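Maleylpyruvate isomerase (PDB 2V6K) catalyses the glutathione-dependent isomerisation of maleylpyruvate to fumarylpyruvate in naphthalene degradation, working as a homodimer of the zeta class of glutathione transferases. Local coordinates at residues G122-E125 with A126-N129; N129-C132 with G133-S137. One frame throughout, in Å; residues are numbered along the deposited sequence. Where two conformers were deposited one is given.

Contact 1. Residues G122-E125 with A126-N129; sequences GADE and AAIN
With chi1 at 66°, Asp124 holds its carboxylate between its own backbone N and carbonyl carbon, turned forward over the first turn of helix 125-149. From there OD1 takes the amide hydrogen of Ala127, Asp124 OD1 to Ala127 N being 3.0 Å, and the donor arrives nearly in line with the C-O bond. This is a classical N-cap. The same oxygen also rests against the methyl of Ala127, with Asp124 OD1 and Ala127 CB 3.5 Å apart. The main chain takes over at once: Ile128 N reaches Asp124 O at 2.9 Å, and Asn129 N reaches Glu125 O at the same spacing.

The side chain of Glu125 runs alongside that of Ile128 and bends at chi2 (-47°), which lays its carboxylate along the isoleucine, Glu125 OE1 lying 3.8 Å from Ile128 CB. One water donates both to Glu125 OE1 (2.7 Å) and to Asn129 OD1, a bridge over one helical turn; OE2 forms a salt bridge with Arg118 of helix 111-121. Ala123 CB meets Ile128 CD1 at 3.8 Å and also touches Ala127, while Phe121 of the second subunit packs on both alanines. Two carboxylates at the start of a helix probably interact favourably with its dipole, and Asp124 OD1 supplies an acceptor to a first-turn amide, as an N-cap side chain does.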
loop_
_atom_site.group_PDB
_atom_site.type_symbol
_atom_site.label_atom_id
_atom_site.label_comp_id
_atom_site.label_asym_id
_atom_site.label_seq_id
_atom_site.Cartn_x
_atom_site.Cartn_y
_atom_site.Cartn_z
ATOM N N GLY A 122 25.468 6.378 -2.630
ATOM C CA GLY A 122 26.497 5.995 -3.598
ATOM C C GLY A 122 26.354 4.590 -4.148
ATOM O O GLY A 122 27.334 3.997 -4.610
ATOM N N ALA A 123 25.134 4.053 -4.119
ATOM C CA ALA A 123 24.879 2.695 -4.585
ATOM C C ALA A 123 25.244 2.531 -6.055
ATOM O O ALA A 123 24.829 3.337 -6.900
ATOM C CB ALA A 123 23.412 2.337 -4.366
ATOM N N ASP A 124 26.016 1.492 -6.363
ATOM C CA ASP A 124 26.210 1.121 -7.756
ATOM C C ASP A 124 25.101 0.162 -8.175
ATOM O O ASP A 124 24.232 -0.180 -7.366
ATOM C CB ASP A 124 27.626 0.586 -8.036
ATOM C CG ASP A 124 27.939 -0.734 -7.344
ATOM O OD1 ASP A 124 27.045 -1.407 -6.790
ATOM O OD2 ASP A 124 29.129 -1.114 -7.374
ATOM N N GLU A 125 25.101 -0.259 -9.430
ATOM C CA GLU A 125 23.960 -1.019 -9.921
ATOM C C GLU A 125 23.861 -2.417 -9.331
ATOM O O GLU A 125 22.760 -2.937 -9.176
ATOM C CB GLU A 125 23.896 -1.026 -11.450
ATOM C CG GLU A 125 23.595 0.358 -12.054
ATOM C CD GLU A 125 22.437 1.087 -11.370
ATOM O OE1 GLU A 125 21.319 0.536 -11.310
ATOM O OE2 GLU A 125 22.646 2.226 -10.899
ATOM N N ALA A 126 24.995 -3.007 -8.960
ATOM C CA ALA A 126 24.971 -4.273 -8.235
ATOM C C ALA A 126 24.259 -4.083 -6.894
ATOM O O ALA A 126 23.437 -4.913 -6.497
ATOM C CB ALA A 126 26.385 -4.810 -8.034
ATOM N N ALA A 127 24.559 -2.979 -6.210
ATOM C CA ALA A 127 23.912 -2.679 -4.931
ATOM C C ALA A 127 22.417 -2.418 -5.105
ATOM O O ALA A 127 21.612 -2.838 -4.270
ATOM C CB ALA A 127 24.583 -1.496 -4.256
ATOM N N ILE A 128 22.050 -1.738 -6.190
ATOM C CA ILE A 128 20.640 -1.511 -6.521
ATOM C C ILE A 128 19.929 -2.842 -6.739
ATOM O O ILE A 128 18.861 -3.071 -6.174
ATOM C CB ILE A 128 20.481 -0.579 -7.752
ATOM C CG1 ILE A 128 20.979 0.845 -7.445
ATOM C CG2 ILE A 128 19.034 -0.575 -8.268
ATOM C CD1 ILE A 128 20.245 1.560 -6.310
ATOM N N ASN A 129 20.531 -3.735 -7.519
ATOM C CA ASN A 129 19.914 -5.035 -7.749
ATOM C C ASN A 129 19.765 -5.847 -6.466
ATOM O O ASN A 129 18.751 -6.518 -6.277
ATOM C CB ASN A 129 20.671 -5.828 -8.820
ATOM C CG ASN A 129 20.381 -5.338 -10.230
ATOM O OD1 ASN A 129 19.712 -4.324 -10.430
ATOM N ND2 ASN A 129 20.895 -6.060 -11.218
HETATM O O HOH W 1 20.351 -1.934 -11.724
#

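Contact 2. Residues N129-C132 with G133-S137; sequences NAWC and GTWIS
Thr134 grips the carbonyl of Ala130 twice: its hydroxyl donates from OG1 to Ala130 O at 2.7 Å, and its amide donates from Thr134 N to Ala130 O at 3.0 Å. The two donors come from opposite faces of the carbonyl plane. A chi1 of -61° sets OG1 beside the threonine's own backbone N, within reach of the preceding turn. Gly133 N to Asn129 O (2.9 Å) and Ile136 N to Cys132 O (3.0 Å) carry the helical ladder on, whereas the Trp135 N to Trp131 O bond is weak at 3.4 Å. Cys132 O also accepts from the side chain of Asn109.

This is the N-terminal half of helix 125-149 in the all-helical C-terminal domain of the glutathione transferase fold, where an i to i+4 tryptophan pair faces the dimer partner. The pair is T-shaped, planes at 80° and five-membered rings 4.4 Å apart between centroids. Trp135 directs its edge at Trp131, placing NE1 over the middle of that indole's face, 3.3 Å from Trp131 CE2. Trp131 NE1 itself donates to Ile108 O. Outside the pair, Tyr116 of the second subunit meets both indoles, edge-to-face with Trp131, and Ile113 of that subunit packs on both.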
loop_
_atom_site.group_PDB
_atom_site.type_symbol
_atom_site.label_atom_id
_atom_site.label_comp_id
_atom_site.label_asym_id
_atom_site.label_seq_id
_atom_site.Cartn_x
_atom_site.Cartn_y
_atom_site.Cartn_z
ATOM N N ASN A 129 20.531 -3.735 -7.519
ATOM C CA ASN A 129 19.914 -5.035 -7.749
ATOM C C ASN A 129 19.765 -5.847 -6.466
ATOM O O ASN A 129 18.751 -6.518 -6.277
ATOM C CB ASN A 129 20.671 -5.828 -8.820
ATOM C CG ASN A 129 20.381 -5.338 -10.230
ATOM O OD1 ASN A 129 19.712 -4.324 -10.430
ATOM N ND2 ASN A 129 20.895 -6.060 -11.218
ATOM N N ALA A 130 20.761 -5.774 -5.580
ATOM C CA ALA A 130 20.708 -6.516 -4.318
ATOM C C ALA A 130 19.598 -5.986 -3.412
ATOM O O ALA A 130 18.899 -6.760 -2.759
ATOM C CB ALA A 130 22.057 -6.469 -3.609
ATOM N N TRP A 131 19.434 -4.665 -3.388
ATOM C CA TRP A 131 18.339 -4.026 -2.663
ATOM C C TRP A 131 17.003 -4.524 -3.193
ATOM O O TRP A 131 16.176 -5.039 -2.435
ATOM C CB TRP A 131 18.456 -2.512 -2.828
ATOM C CG TRP A 131 17.267 -1.662 -2.420
ATOM C CD1 TRP A 131 16.178 -1.345 -3.184
ATOM C CD2 TRP A 131 17.100 -0.963 -1.179
ATOM N NE1 TRP A 131 15.330 -0.516 -2.482
ATOM C CE2 TRP A 131 15.882 -0.248 -1.257
ATOM C CE3 TRP A 131 17.867 -0.865 -0.009
ATOM C CZ2 TRP A 131 15.412 0.543 -0.208
ATOM C CZ3 TRP A 131 17.404 -0.076 1.027
ATOM C CH2 TRP A 131 16.189 0.617 0.922
ATOM N N CYS A 132 16.802 -4.395 -4.498
ATOM C CA CYS A 132 15.517 -4.755 -5.082
ATOM C C CYS A 132 15.173 -6.214 -4.845
ATOM O O CYS A 132 14.032 -6.538 -4.504
ATOM C CB CYS A 132 15.482 -4.434 -6.572
ATOM S SG CYS A 132 15.515 -2.657 -6.904
ATOM N N GLY A 133 16.163 -7.087 -5.007
ATOM C CA GLY A 133 15.976 -8.515 -4.778
ATOM C C GLY A 133 15.645 -8.843 -3.334
ATOM O O GLY A 133 14.899 -9.777 -3.068
ATOM N N THR A 134 16.190 -8.079 -2.395
ATOM C CA THR A 134 15.883 -8.292 -0.982
ATOM C C THR A 134 14.378 -8.166 -0.733
ATOM O O THR A 134 13.756 -9.058 -0.141
ATOM C CB THR A 134 16.673 -7.320 -0.083
ATOM O OG1 THR A 134 18.075 -7.556 -0.270
ATOM C CG2 THR A 134 16.332 -7.516 1.389
ATOM N N TRP A 135 13.791 -7.071 -1.203
ATOM C CA TRP A 135 12.376 -6.823 -0.923
ATOM C C TRP A 135 11.451 -7.684 -1.767
ATOM O O TRP A 135 10.413 -8.130 -1.273
ATOM C CB TRP A 135 12.048 -5.323 -0.995
ATOM C CG TRP A 135 13.141 -4.542 -0.335
ATOM C CD1 TRP A 135 13.974 -3.640 -0.928
ATOM C CD2 TRP A 135 13.593 -4.675 1.024
ATOM N NE1 TRP A 135 14.896 -3.180 -0.017
ATOM C CE2 TRP A 135 14.683 -3.797 1.187
ATOM C CE3 TRP A 135 13.167 -5.437 2.123
ATOM C CZ2 TRP A 135 15.370 -3.670 2.400
ATOM C CZ3 TRP A 135 13.854 -5.313 3.335
ATOM C CH2 TRP A 135 14.942 -4.429 3.459
ATOM N N ILE A 136 11.831 -7.942 -3.013
ATOM C CA ILE A 136 11.042 -8.833 -3.859
ATOM C C ILE A 136 11.044 -10.249 -3.290
ATOM O O ILE A 136 9.987 -10.872 -3.176
ATOM C CB ILE A 136 11.537 -8.818 -5.316
ATOM C CG1 ILE A 136 11.209 -7.466 -5.950
ATOM C CG2 ILE A 136 10.893 -9.951 -6.115
ATOM C CD1 ILE A 136 11.952 -7.178 -7.239
ATOM N N SER A 137 12.210 -10.761 -2.903
ATOM C CA SER A 137 12.278 -12.114 -2.366
ATOM C C SER A 137 11.496 -12.259 -1.066
ATOM O O SER A 137 10.814 -13.255 -0.864
ATOM C CB SER A 137 13.725 -12.551 -2.176
ATOM O OG SER A 137 14.379 -12.604 -3.429
#

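In the fold
Coming from the N terminus, the chain leaves helix 111-121 at Gly122, turns through a short loop, and enters helix 125-149. Contact 1 lies at that entry, joining the loop to the first helical turn; contact 2 follows immediately along the same helix. They neither nest nor cross: they are consecutive and share Asn129, with centres about 11 Å apart. Both lean on helix 111-121, where both meet Leu114 and Leu117, contact 1 adding Arg118 and contact 2 adding Ile113. Ile136 extends the packing to helix 164-178. Both also touch the second subunit, so this run of helix ties helices 111-121 and 164-178 of its own chain to the second subunit.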